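PDB 5ZH8: protein FmtA from Staphylococcus aureus, which hydrolyses the ester links that hold D-alanine on wall and lipoteichoic acids and affects cell-wall structure and methicillin resistance. Local coordinates for residues 80-85 with 376-381; 133-138 with 306-311; 241-246 with 300-305; 349-354 with 360-365. All coordinates share one frame; numbering follows the deposited sequence.

Contact 1: residues 80-85 with 376-381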
loop_
_atom_site.group_PDB
_atom_site.type_symbol
_atom_site.label_atom_id
_atom_site.label_comp_id
_atom_site.label_asym_id
_atom_site.label_seq_id
_atom_site.Cartn_x
_atom_site.Cartn_y
_atom_site.Cartn_z
ATOM N N ASP A 80 21.934 10.551 2.829
ATOM C CA ASP A 80 22.407 9.528 1.922
ATOM C C ASP A 80 22.585 8.202 2.648
ATOM O O ASP A 80 22.138 7.147 2.181
ATOM C CB ASP A 80 23.736 9.964 1.296
ATOM C CG ASP A 80 24.327 8.911 0.392
ATOM O OD1 ASP A 80 23.781 8.675 -0.714
ATOM O OD2 ASP A 80 25.330 8.308 0.805
ATOM N N LYS A 81 23.235 8.271 3.802
ATOM C CA LYS A 81 23.499 7.083 4.596
ATOM C C LYS A 81 22.201 6.415 5.017
ATOM O O LYS A 81 22.086 5.193 5.010
ATOM C CB LYS A 81 24.322 7.455 5.826
ATOM C CG LYS A 81 24.818 6.265 6.611
ATOM C CD LYS A 81 25.883 6.694 7.602
ATOM C CE LYS A 81 26.667 5.500 8.123
ATOM N NZ LYS A 81 27.525 4.845 7.084
ATOM N N TYR A 82 21.226 7.227 5.391
ATOM C CA TYR A 82 19.916 6.719 5.771
ATOM C C TYR A 82 19.244 6.050 4.584
ATOM O O TYR A 82 18.760 4.928 4.705
ATOM C CB TYR A 82 19.025 7.829 6.328
ATOM C CG TYR A 82 17.576 7.470 6.262
ATOM C CD1 TYR A 82 17.088 6.391 6.973
ATOM C CD2 TYR A 82 16.699 8.186 5.459
ATOM C CE1 TYR A 82 15.763 6.028 6.901
ATOM C CE2 TYR A 82 15.358 7.843 5.383
ATOM C CZ TYR A 82 14.899 6.758 6.096
ATOM O OH TYR A 82 13.573 6.420 6.018
ATOM N N LEU A 83 19.222 6.728 3.441
ATOM C CA LEU A 83 18.581 6.185 2.236
ATOM C C LEU A 83 19.224 4.889 1.769
ATOM O O LEU A 83 18.522 3.976 1.333
ATOM C CB LEU A 83 18.592 7.204 1.098
ATOM C CG LEU A 83 17.717 8.439 1.308
ATOM C CD1 LEU A 83 17.843 9.357 0.104
ATOM C CD2 LEU A 83 16.266 8.057 1.550
ATOM N N GLN A 84 20.550 4.797 1.864
ATOM C CA GLN A 84 21.238 3.569 1.498
ATOM C C GLN A 84 20.924 2.430 2.469
ATOM O O GLN A 84 20.514 1.352 2.048
ATOM C CB GLN A 84 22.741 3.787 1.424
ATOM C CG GLN A 84 23.199 4.634 0.257
ATOM C CD GLN A 84 24.699 4.491 -0.005
ATOM O OE1 GLN A 84 25.304 3.425 0.208
ATOM N NE2 GLN A 84 25.311 5.578 -0.472
ATOM N N SER A 85 21.097 2.663 3.765
ATOM C CA SER A 85 20.913 1.593 4.747
ATOM C C SER A 85 19.442 1.209 4.965
ATOM O O SER A 85 19.152 0.121 5.455
ATOM C CB SER A 85 21.577 1.955 6.076
ATOM O OG SER A 85 21.063 3.161 6.583
ATOM N N LYS A 376 9.729 12.425 6.383
ATOM C CA LYS A 376 9.640 13.049 7.708
ATOM C C LYS A 376 10.973 12.997 8.414
ATOM O O LYS A 376 11.405 13.973 9.017
ATOM C CB LYS A 376 8.598 12.364 8.587
ATOM C CG LYS A 376 7.167 12.724 8.255
ATOM C CD LYS A 376 6.203 11.844 9.035
ATOM C CE LYS A 376 4.764 12.341 8.926
ATOM N NZ LYS A 376 3.966 12.064 10.166
ATOM N N HIS A 377 11.618 11.845 8.339
ATOM C CA HIS A 377 12.887 11.653 9.006
ATOM C C HIS A 377 13.918 12.618 8.440
ATOM O O HIS A 377 14.745 13.149 9.171
ATOM C CB HIS A 377 13.352 10.214 8.849
ATOM C CG HIS A 377 14.662 9.931 9.508
ATOM N ND1 HIS A 377 14.828 9.959 10.876
ATOM C CD2 HIS A 377 15.868 9.611 8.987
ATOM C CE1 HIS A 377 16.081 9.675 11.170
ATOM N NE2 HIS A 377 16.731 9.449 10.044
ATOM N N ILE A 378 13.857 12.854 7.138
ATOM C CA ILE A 378 14.779 13.774 6.483
ATOM C C ILE A 378 14.471 15.228 6.870
ATOM O O ILE A 378 15.358 15.983 7.250
ATOM C CB ILE A 378 14.726 13.593 4.955
ATOM C CG1 ILE A 378 15.349 12.247 4.578
ATOM C CG2 ILE A 378 15.428 14.737 4.240
ATOM C CD1 ILE A 378 15.205 11.878 3.114
ATOM N N TYR A 379 13.206 15.607 6.784
ATOM C CA TYR A 379 12.789 16.987 7.005
ATOM C C TYR A 379 12.834 17.388 8.492
ATOM O O TYR A 379 13.357 18.448 8.852
ATOM C CB TYR A 379 11.383 17.160 6.440
ATOM C CG TYR A 379 10.834 18.568 6.457
ATOM C CD1 TYR A 379 11.148 19.476 5.450
ATOM C CD2 TYR A 379 9.956 18.974 7.461
ATOM C CE1 TYR A 379 10.616 20.756 5.457
ATOM C CE2 TYR A 379 9.422 20.248 7.481
ATOM C CZ TYR A 379 9.749 21.137 6.479
ATOM O OH TYR A 379 9.205 22.399 6.499
ATOM N N ASN A 380 12.277 16.536 9.343
ATOM C CA ASN A 380 12.177 16.831 10.762
ATOM C C ASN A 380 13.431 16.427 11.527
ATOM O O ASN A 380 13.975 17.230 12.280
ATOM C CB ASN A 380 10.957 16.131 11.365
ATOM C CG ASN A 380 9.657 16.600 10.750
ATOM O OD1 ASN A 380 9.506 17.773 10.423
ATOM N ND2 ASN A 380 8.707 15.694 10.606
ATOM N N ASP A 381 13.893 15.191 11.354
ATOM C CA ASP A 381 14.984 14.693 12.187
ATOM C C ASP A 381 16.348 15.178 11.706
ATOM O O ASP A 381 17.125 15.723 12.492
ATOM C CB ASP A 381 14.948 13.163 12.302
ATOM C CG ASP A 381 13.659 12.653 12.946
ATOM O OD1 ASP A 381 13.026 13.410 13.717
ATOM O OD2 ASP A 381 13.275 11.493 12.685
#
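In the two helices at the ends of the beta-lactamase-type domain, which pack against one face of its sheet, Tyr-82 of helix 74-85 meets His-377 of helix 371-382 in a T-shaped (edge-to-face) aromatic pair. The helices run nearly antiparallel, their local axes 11.2 Å apart. His-377 offers its CD2 edge, which stands 3.7 Å above the plane of the Tyr-82 ring and over its centre. The ring planes are inclined at 60°, with centroids 4.8 Å apart. Both rings leave their helices in the same manner: CG lies opposite the backbone N (chi1 180° in His-377), which sends each ring across the interhelical space. The imidazole is also held from behind, because ND1 donates to Asp-381 OD2 at 2.8 Å, one helical turn on. That carboxylate oxygen uses its anti lone pair and sits 21° out of the imidazole plane; the bond limits rotation of the ring and would tend to polarise it. Deeper in the interface, Leu-83 CD2 approaches Ile-378 CD1 at 4.3 Å, an apolar contact on the side nearer the sheet. Asp-80 ties the first helix to strand 99-106 through a salt bridge with Lys-104, while Ser-85 and Leu-87 of the second subunit pack on Tyr-82 and His-377, respectively. Such pairing of the first and last helices of the domain over a central antiparallel sheet is characteristic of the serine beta-lactamase and penicillin-binding protein fold.

Contact 2: residues 133-138 with 306-311; sequences TGLLLK and KLFSPK
Phe-308 lays its ring between two aliphatic groups, with Lys-138 over one face and CB of its own neighbour Leu-307 over the opposite one, nearer the rim. The lysine contributes methylene carbon rather than charge: CG lies 3.9 Å from the centroid of the Phe-308 ring and 28° off the ring normal, a CH-pi contact. Lys-138 CG comes closest to Phe-308 CZ, at 3.5 Å. A chi1 of -180° swings this carbon over the ring, and the chain then bends at chi2 and chi3, turning the ammonium group away from the aromatic surface. There NZ has weak hydrogen bonds to the hydroxyls of Tyr-325 and Tyr-331. At the ring edge, Leu-135 CD2 lies near the plane, 3.7 Å from Phe-308 CE2, and Leu-135 O also comes in at the edge, in the plane. This contact joins helix 129-142, whose start overlaps the SxxK-type sequence motif of this family, to the connection between helices 292-303 and 310-318. Ser-309 occupies the N-cap position of the latter helix, immediately after Phe-308. The same methyl, Leu-135 CD2, also meets Leu-307 CD1 at 3.8 Å, with the two leucine side chains crossing at about a right angle. Ile-239 and Ile-302, from two further helices, pack on Leu-135, and Ile-302 packs on Leu-307 as well.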
loop_
_atom_site.group_PDB
_atom_site.type_symbol
_atom_site.label_atom_id
_atom_site.label_comp_id
_atom_site.label_asym_id
_atom_site.label_seq_id
_atom_site.Cartn_x
_atom_site.Cartn_y
_atom_site.Cartn_z
ATOM N N THR A 133 -2.811 21.093 -12.085
ATOM C CA THR A 133 -4.183 21.470 -12.425
ATOM C C THR A 133 -4.665 22.676 -11.590
ATOM O O THR A 133 -5.350 23.564 -12.108
ATOM C CB THR A 133 -5.147 20.274 -12.228
ATOM O OG1 THR A 133 -4.737 19.179 -13.055
ATOM C CG2 THR A 133 -6.594 20.656 -12.577
ATOM N N GLY A 134 -4.307 22.703 -10.309
ATOM C CA GLY A 134 -4.640 23.830 -9.446
ATOM C C GLY A 134 -3.982 25.122 -9.900
ATOM O O GLY A 134 -4.601 26.182 -9.865
ATOM N N LEU A 135 -2.726 25.038 -10.330
ATOM C CA LEU A 135 -2.006 26.210 -10.831
ATOM C C LEU A 135 -2.672 26.773 -12.079
ATOM O O LEU A 135 -2.790 27.990 -12.225
ATOM C CB LEU A 135 -0.546 25.867 -11.127
ATOM C CG LEU A 135 0.342 25.709 -9.889
ATOM C CD1 LEU A 135 1.623 24.964 -10.230
ATOM C CD2 LEU A 135 0.661 27.064 -9.268
ATOM N N LEU A 136 -3.106 25.879 -12.970
ATOM C CA LEU A 136 -3.823 26.264 -14.178
ATOM C C LEU A 136 -5.147 26.934 -13.836
ATOM O O LEU A 136 -5.529 27.908 -14.476
ATOM C CB LEU A 136 -4.061 25.038 -15.069
ATOM C CG LEU A 136 -2.828 24.424 -15.746
ATOM C CD1 LEU A 136 -3.191 23.101 -16.404
ATOM C CD2 LEU A 136 -2.218 25.382 -16.764
ATOM N N LEU A 137 -5.837 26.403 -12.831
ATOM C CA LEU A 137 -7.074 27.006 -12.310
ATOM C C LEU A 137 -6.837 28.426 -11.824
ATOM O O LEU A 137 -7.531 29.350 -12.234
ATOM C CB LEU A 137 -7.647 26.186 -11.151
ATOM C CG LEU A 137 -8.702 25.125 -11.478
ATOM C CD1 LEU A 137 -9.138 24.450 -10.188
ATOM C CD2 LEU A 137 -9.902 25.703 -12.206
ATOM N N LYS A 138 -5.859 28.590 -10.943
ATOM C CA LYS A 138 -5.539 29.903 -10.399
ATOM C C LYS A 138 -5.178 30.875 -11.519
ATOM O O LYS A 138 -5.626 32.027 -11.519
ATOM C CB LYS A 138 -4.405 29.815 -9.370
ATOM C CG LYS A 138 -4.016 31.156 -8.749
ATOM C CD LYS A 138 -5.137 31.800 -7.930
ATOM C CE LYS A 138 -5.255 31.158 -6.552
ATOM N NZ LYS A 138 -6.596 31.371 -5.948
ATOM N N LYS A 306 7.149 33.546 -9.805
ATOM C CA LYS A 306 7.308 33.439 -11.241
ATOM C C LYS A 306 6.036 33.129 -11.975
ATOM O O LYS A 306 5.984 33.251 -13.157
ATOM C CB LYS A 306 8.347 32.412 -11.609
ATOM C CG LYS A 306 9.750 32.956 -11.631
ATOM C CD LYS A 306 10.577 32.291 -12.706
ATOM C CE LYS A 306 12.042 32.260 -12.317
ATOM N NZ LYS A 306 12.823 31.273 -13.100
ATOM N N LEU A 307 5.031 32.657 -11.285
ATOM C CA LEU A 307 3.726 32.438 -11.917
ATOM C C LEU A 307 2.704 33.485 -11.516
ATOM O O LEU A 307 1.847 33.843 -12.315
ATOM C CB LEU A 307 3.167 31.065 -11.554
ATOM C CG LEU A 307 3.821 29.860 -12.203
ATOM C CD1 LEU A 307 2.970 28.648 -11.863
ATOM C CD2 LEU A 307 3.964 30.027 -13.709
ATOM N N PHE A 308 2.769 33.935 -10.263
ATOM C CA PHE A 308 1.874 34.963 -9.759
ATOM C C PHE A 308 2.636 35.991 -8.925
ATOM O O PHE A 308 3.738 35.726 -8.433
ATOM C CB PHE A 308 0.770 34.348 -8.895
ATOM C CG PHE A 308 0.179 33.080 -9.449
ATOM C CD1 PHE A 308 -0.726 33.117 -10.511
ATOM C CD2 PHE A 308 0.506 31.852 -8.897
ATOM C CE1 PHE A 308 -1.289 31.955 -11.004
ATOM C CE2 PHE A 308 -0.056 30.687 -9.385
ATOM C CZ PHE A 308 -0.951 30.739 -10.441
ATOM N N SER A 309 2.027 37.164 -8.764
ATOM C CA SER A 309 2.506 38.183 -7.832
ATOM C C SER A 309 2.496 37.678 -6.382
ATOM O O SER A 309 1.829 36.688 -6.069
ATOM C CB SER A 309 1.608 39.411 -7.924
ATOM O OG SER A 309 0.276 39.063 -7.589
ATOM N N PRO A 310 3.236 38.353 -5.489
ATOM C CA PRO A 310 3.243 37.928 -4.081
ATOM C C PRO A 310 1.856 37.925 -3.409
ATOM O O PRO A 310 1.564 37.031 -2.615
ATOM C CB PRO A 310 4.178 38.944 -3.415
ATOM C CG PRO A 310 5.069 39.422 -4.506
ATOM C CD PRO A 310 4.225 39.416 -5.748
ATOM N N LYS A 311 1.015 38.908 -3.739
ATOM C CA LYS A 311 -0.351 38.977 -3.191
ATOM C C LYS A 311 -1.257 37.802 -3.594
ATOM O O LYS A 311 -2.236 37.511 -2.903
ATOM C CB LYS A 311 -1.015 40.302 -3.569
ATOM C CG LYS A 311 -0.431 41.499 -2.843
ATOM C CD LYS A 311 -1.256 42.752 -3.124
ATOM C CE LYS A 311 -0.612 44.007 -2.567
ATOM N NZ LYS A 311 -0.281 43.881 -1.118
#

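Contact 3: residues 241-246 with 300-305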
loop_
_atom_site.group_PDB
_atom_site.type_symbol
_atom_site.label_atom_id
_atom_site.label_comp_id
_atom_site.label_asym_id
_atom_site.label_seq_id
_atom_site.Cartn_x
_atom_site.Cartn_y
_atom_site.Cartn_z
ATOM N N ASP A 241 6.784 25.102 -19.979
ATOM C CA ASP A 241 7.790 25.850 -20.737
ATOM C C ASP A 241 8.251 27.134 -20.045
ATOM O O ASP A 241 9.455 27.363 -19.939
ATOM C CB ASP A 241 7.299 26.140 -22.166
ATOM C CG ASP A 241 7.177 24.880 -23.008
ATOM O OD1 ASP A 241 7.629 23.802 -22.551
ATOM O OD2 ASP A 241 6.632 24.972 -24.126
ATOM N N PRO A 242 7.310 27.980 -19.578
ATOM C CA PRO A 242 7.720 29.161 -18.806
ATOM C C PRO A 242 8.688 28.862 -17.661
ATOM O O PRO A 242 9.632 29.624 -17.455
ATOM C CB PRO A 242 6.398 29.696 -18.257
ATOM C CG PRO A 242 5.407 29.325 -19.301
ATOM C CD PRO A 242 5.863 28.005 -19.864
ATOM N N LEU A 243 8.469 27.767 -16.938
ATOM C CA LEU A 243 9.342 27.410 -15.816
ATOM C C LEU A 243 10.424 26.386 -16.191
ATOM O O LEU A 243 11.014 25.768 -15.312
ATOM C CB LEU A 243 8.506 26.917 -14.634
ATOM C CG LEU A 243 7.408 27.865 -14.137
ATOM C CD1 LEU A 243 6.823 27.354 -12.827
ATOM C CD2 LEU A 243 7.914 29.293 -13.970
ATOM N N LYS A 244 10.694 26.237 -17.490
ATOM C CA LYS A 244 11.775 25.384 -18.006
ATOM C C LYS A 244 11.817 24.006 -17.356
ATOM O O LYS A 244 12.877 23.524 -16.957
ATOM C CB LYS A 244 13.133 26.079 -17.858
ATOM C CG LYS A 244 13.293 27.315 -18.733
ATOM C CD LYS A 244 14.684 27.929 -18.615
ATOM C CE LYS A 244 14.915 28.994 -19.684
ATOM N NZ LYS A 244 13.853 30.044 -19.681
ATOM N N LEU A 245 10.647 23.388 -17.243
ATOM C CA LEU A 245 10.542 22.021 -16.765
ATOM C C LEU A 245 10.722 21.086 -17.954
ATOM O O LEU A 245 9.758 20.731 -18.637
ATOM C CB LEU A 245 9.186 21.792 -16.095
ATOM C CG LEU A 245 8.829 22.726 -14.948
ATOM C CD1 LEU A 245 7.567 22.204 -14.282
ATOM C CD2 LEU A 245 9.952 22.820 -13.934
ATOM N N GLN A 246 11.974 20.700 -18.190
ATOM C CA GLN A 246 12.359 19.959 -19.390
ATOM C C GLN A 246 12.595 18.478 -19.120
ATOM O O GLN A 246 12.982 17.732 -20.024
ATOM C CB GLN A 246 13.618 20.585 -19.985
ATOM C CG GLN A 246 13.418 22.040 -20.378
ATOM C CD GLN A 246 14.672 22.682 -20.911
ATOM O OE1 GLN A 246 15.743 22.551 -20.329
ATOM N NE2 GLN A 246 14.544 23.389 -22.021
ATOM N N THR A 300 10.262 26.049 -6.110
ATOM C CA THR A 300 11.141 27.166 -5.775
ATOM C C THR A 300 10.852 28.387 -6.646
ATOM O O THR A 300 10.915 29.520 -6.172
ATOM C CB THR A 300 12.624 26.806 -5.937
ATOM O OG1 THR A 300 12.855 26.301 -7.257
ATOM C CG2 THR A 300 13.040 25.785 -4.901
ATOM N N GLN A 301 10.546 28.152 -7.919
ATOM C CA GLN A 301 10.216 29.241 -8.836
ATOM C C GLN A 301 8.870 29.889 -8.523
ATOM O O GLN A 301 8.729 31.105 -8.642
ATOM C CB GLN A 301 10.245 28.753 -10.273
ATOM C CG GLN A 301 11.650 28.618 -10.822
ATOM C CD GLN A 301 11.644 28.260 -12.288
ATOM O OE1 GLN A 301 11.934 29.095 -13.140
ATOM N NE2 GLN A 301 11.288 27.018 -12.594
ATOM N N ILE A 302 7.890 29.084 -8.121
ATOM C CA ILE A 302 6.607 29.619 -7.660
ATOM C C ILE A 302 6.827 30.431 -6.380
ATOM O O ILE A 302 6.294 31.533 -6.240
ATOM C CB ILE A 302 5.556 28.506 -7.438
ATOM C CG1 ILE A 302 5.155 27.892 -8.786
ATOM C CG2 ILE A 302 4.321 29.058 -6.739
ATOM C CD1 ILE A 302 4.510 26.527 -8.685
ATOM N N GLN A 303 7.635 29.893 -5.470
ATOM C CA GLN A 303 8.005 30.596 -4.247
ATOM C C GLN A 303 8.657 31.939 -4.550
ATOM O O GLN A 303 8.502 32.892 -3.785
ATOM C CB GLN A 303 8.944 29.743 -3.385
ATOM C CG GLN A 303 8.234 28.707 -2.525
ATOM C CD GLN A 303 9.196 27.895 -1.684
ATOM O OE1 GLN A 303 10.161 27.329 -2.199
ATOM N NE2 GLN A 303 8.939 27.830 -0.387
ATOM N N GLN A 304 9.385 32.009 -5.660
ATOM C CA GLN A 304 10.019 33.253 -6.110
ATOM C C GLN A 304 9.122 34.120 -7.009
ATOM O O GLN A 304 9.611 35.000 -7.706
ATOM C CB GLN A 304 11.314 32.921 -6.840
ATOM C CG GLN A 304 12.388 32.383 -5.916
ATOM C CD GLN A 304 13.488 31.645 -6.651
ATOM O OE1 GLN A 304 13.395 31.376 -7.854
ATOM N NE2 GLN A 304 14.545 31.310 -5.925
ATOM N N TYR A 305 7.818 33.862 -6.989
ATOM C CA TYR A 305 6.827 34.689 -7.683
ATOM C C TYR A 305 6.992 34.713 -9.196
ATOM O O TYR A 305 6.928 35.769 -9.812
ATOM C CB TYR A 305 6.834 36.108 -7.111
ATOM C CG TYR A 305 6.822 36.123 -5.601
ATOM C CD1 TYR A 305 5.794 35.508 -4.899
ATOM C CD2 TYR A 305 7.835 36.738 -4.882
ATOM C CE1 TYR A 305 5.774 35.509 -3.524
ATOM C CE2 TYR A 305 7.821 36.744 -3.505
ATOM C CZ TYR A 305 6.787 36.133 -2.834
ATOM O OH TYR A 305 6.776 36.138 -1.465
#
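The amide nitrogen NE2 of Gln-301 is held by two backbone carbonyls, Leu-243 O from the facing loop and Lys-297 O from one turn back in its own helix. The bond across the contact is nearly straight: Gln-301 NE2 lies 3.0 Å from Leu-243 O, with an N-H...O angle of 167°. Seen from the donor, the oxygen lies in the plane of the glutamine amide; seen from the acceptor, the C=O...N angle is 119° and the nitrogen is tilted out of the carbonyl plane. With chi2 near 180° the glutamine chain is extended, and it passes Leu-243 alongside in the opposite sense, which brings NE2 to 3.5 Å from Leu-243 CB. The other amide atom, OE1, has a probable bond with Lys-306 NZ, although their modelled separation is doubtful. Two helix ends meet here, each closed by a Schellman motif. Lys-244, with positive phi, is the C-prime residue that finishes helix 231-240: Leu-245 N bonds Gly-240 O, and Lys-244 N bonds Asp-241 O at 3.0 Å within a type I turn. Tyr-305 plays the same role after helix 292-303, with Lys-306 N bonded to Gln-301 O and Tyr-305 N 2.9 Å from Ile-302 O. Leu-243 therefore sits in the turn that leaves the first helix, with its side chain directed at the second. Its CD1 reaches Ile-302 CG1 at 4.4 Å, a loose apolar contact beside the polar one, and Leu-298, of the same helix, also packs on Leu-243. At the start of the turn, Asp-241 forms a salt bridge with Arg-55.

Contact 4: residues 349-354 with 360-365; sequences QVFTVY and VVVLAL
The ring of Phe-351 is met obliquely by two side chains of the neighbouring strand: Val-362 CG1 lies 3.7 Å from Phe-351 CZ, and Ala-364 CB is 3.8 Å from Phe-351 CD2. A chi1 of -161° leans the ring across the strand boundary, so that it lies diagonally against Val-362 as well as against its direct partner, Ala-364. Phe-123 and Ile-125 pack on the same ring. Val-353 shares this face of the sheet and stands alongside Val-362, both pointing the same way, with Val-353 CG2 and Val-362 CG1 4.1 Å apart; helix 292-303 lies beyond them. The other flat group, Tyr-354, projects from the opposite face toward helix 371-382, and its hydroxyl is hydrogen-bonded to Glu-372. Between the two faces runs an antiparallel beta hairpin, strands 349-355 and 359-365, in the interior of the central sheet. Three hydrogen-bonded pairs, Val-350 with Leu-365, Thr-352 with Leu-363 and Tyr-354 with Val-361, alternate with the non-hydrogen-bonded pairs Phe-351 with Ala-364 and Val-353 with Val-362. The straightest of the six bonds runs from Leu-363 N to Thr-352 O, 2.9 Å at 177°. Its return bond, Thr-352 N to Leu-363 O, is 3.1 Å long, and Leu-363 O takes a second bond from Asn-371 ND2. Thr-352 OG1 is hydrogen-bonded to both Asn-343 OD1 and Asn-371 ND2. Neighbouring strands take up the remaining backbone groups of Phe-351 and Val-362, so the chemistry implies a sheet interior whose buried amides are paired and whose two faces can both be packed with largely apolar side chains.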
loop_
_atom_site.group_PDB
_atom_site.type_symbol
_atom_site.label_atom_id
_atom_site.label_comp_id
_atom_site.label_asym_id
_atom_site.label_seq_id
_atom_site.Cartn_x
_atom_site.Cartn_y
_atom_site.Cartn_z
ATOM N N GLN A 349 4.163 3.473 -7.264
ATOM C CA GLN A 349 5.087 4.571 -7.037
ATOM C C GLN A 349 4.521 5.496 -5.977
ATOM O O GLN A 349 3.313 5.532 -5.752
ATOM C CB GLN A 349 5.357 5.324 -8.337
ATOM C CG GLN A 349 5.814 4.407 -9.472
ATOM C CD GLN A 349 6.533 5.124 -10.602
ATOM O OE1 GLN A 349 6.963 6.268 -10.456
ATOM N NE2 GLN A 349 6.681 4.446 -11.733
ATOM N N VAL A 350 5.408 6.217 -5.304
ATOM C CA VAL A 350 5.016 7.205 -4.309
ATOM C C VAL A 350 5.879 8.441 -4.516
ATOM O O VAL A 350 7.111 8.350 -4.506
ATOM C CB VAL A 350 5.203 6.710 -2.863
ATOM C CG1 VAL A 350 4.365 7.554 -1.919
ATOM C CG2 VAL A 350 4.821 5.246 -2.725
ATOM N N PHE A 351 5.228 9.588 -4.698
ATOM C CA PHE A 351 5.917 10.828 -5.007
ATOM C C PHE A 351 5.521 11.880 -3.973
ATOM O O PHE A 351 4.378 12.332 -3.938
ATOM C CB PHE A 351 5.545 11.277 -6.420
ATOM C CG PHE A 351 6.506 12.255 -7.014
ATOM C CD1 PHE A 351 6.377 13.608 -6.761
ATOM C CD2 PHE A 351 7.542 11.818 -7.826
ATOM C CE1 PHE A 351 7.266 14.511 -7.306
ATOM C CE2 PHE A 351 8.436 12.716 -8.376
ATOM C CZ PHE A 351 8.301 14.067 -8.111
ATOM N N THR A 352 6.471 12.257 -3.128
ATOM C CA THR A 352 6.168 13.058 -1.953
ATOM C C THR A 352 7.108 14.254 -1.866
ATOM O O THR A 352 8.280 14.162 -2.225
ATOM C CB THR A 352 6.252 12.204 -0.669
ATOM O OG1 THR A 352 5.489 10.996 -0.837
ATOM C CG2 THR A 352 5.712 12.966 0.526
ATOM N N VAL A 353 6.569 15.379 -1.405
ATOM C CA VAL A 353 7.304 16.637 -1.329
ATOM C C VAL A 353 6.982 17.281 0.004
ATOM O O VAL A 353 5.819 17.496 0.323
ATOM C CB VAL A 353 6.891 17.638 -2.436
ATOM C CG1 VAL A 353 7.802 18.856 -2.420
ATOM C CG2 VAL A 353 6.905 16.988 -3.814
ATOM N N TYR A 354 8.014 17.567 0.782
ATOM C CA TYR A 354 7.891 18.389 1.981
ATOM C C TYR A 354 8.722 19.623 1.718
ATOM O O TYR A 354 9.854 19.502 1.245
ATOM C CB TYR A 354 8.477 17.674 3.192
ATOM C CG TYR A 354 7.544 16.769 3.963
ATOM C CD1 TYR A 354 6.443 16.162 3.372
ATOM C CD2 TYR A 354 7.810 16.488 5.297
ATOM C CE1 TYR A 354 5.623 15.327 4.106
ATOM C CE2 TYR A 354 7.006 15.653 6.030
ATOM C CZ TYR A 354 5.917 15.077 5.440
ATOM O OH TYR A 354 5.139 14.256 6.215
ATOM N N VAL A 360 13.329 22.446 -0.047
ATOM C CA VAL A 360 12.327 21.675 -0.776
ATOM C C VAL A 360 12.873 20.266 -0.904
ATOM O O VAL A 360 13.898 20.052 -1.540
ATOM C CB VAL A 360 12.022 22.248 -2.179
ATOM C CG1 VAL A 360 10.909 21.446 -2.847
ATOM C CG2 VAL A 360 11.646 23.719 -2.089
ATOM N N VAL A 361 12.187 19.320 -0.272
ATOM C CA VAL A 361 12.610 17.924 -0.251
ATOM C C VAL A 361 11.636 17.122 -1.091
ATOM O O VAL A 361 10.453 17.054 -0.771
ATOM C CB VAL A 361 12.639 17.357 1.189
ATOM C CG1 VAL A 361 13.223 15.950 1.202
ATOM C CG2 VAL A 361 13.422 18.279 2.107
ATOM N N VAL A 362 12.143 16.529 -2.169
ATOM C CA VAL A 362 11.334 15.723 -3.082
ATOM C C VAL A 362 11.855 14.299 -3.032
ATOM O O VAL A 362 13.028 14.060 -3.329
ATOM C CB VAL A 362 11.418 16.240 -4.542
ATOM C CG1 VAL A 362 10.421 15.501 -5.438
ATOM C CG2 VAL A 362 11.204 17.746 -4.602
ATOM N N LEU A 363 10.991 13.361 -2.652
ATOM C CA LEU A 363 11.384 11.969 -2.490
ATOM C C LEU A 363 10.477 11.077 -3.328
ATOM O O LEU A 363 9.270 10.998 -3.086
ATOM C CB LEU A 363 11.319 11.572 -1.016
ATOM C CG LEU A 363 12.132 10.336 -0.613
ATOM C CD1 LEU A 363 13.622 10.607 -0.775
ATOM C CD2 LEU A 363 11.818 9.899 0.811
ATOM N N ALA A 364 11.070 10.418 -4.321
ATOM C CA ALA A 364 10.329 9.578 -5.256
ATOM C C ALA A 364 10.663 8.104 -5.032
ATOM O O ALA A 364 11.828 7.714 -5.029
ATOM C CB ALA A 364 10.645 9.983 -6.689
ATOM N N LEU A 365 9.631 7.290 -4.869
ATOM C CA LEU A 365 9.796 5.884 -4.564
ATOM C C LEU A 365 9.052 5.037 -5.596
ATOM O O LEU A 365 7.845 5.175 -5.741
ATOM C CB LEU A 365 9.236 5.635 -3.165
ATOM C CG LEU A 365 9.408 4.251 -2.563
ATOM C CD1 LEU A 365 10.874 3.964 -2.258
ATOM C CD2 LEU A 365 8.552 4.162 -1.308
#

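Taken together, the contacts follow the layering of the fold from its outer helices to its helical domain. Contact 4 is the middle layer. On one side it touches contact 1, centres 12 Å apart, where Ile-378 CG2 lies 3.9 Å from Val-361 CG1; on the other it touches contact 3, with Thr-300 CG2 3.8 Å from Val-360 CG2. Contact 3 runs on into contact 2, centres 11 Å apart, through Leu-135 CD1 and Ile-302 CD1 at 3.6 Å. Contacts 1 and 2 are remote, about 32 Å between centres. In relatives the active-site cleft lies between sheet and helical domain, beside the start of the helix equivalent to 129-142.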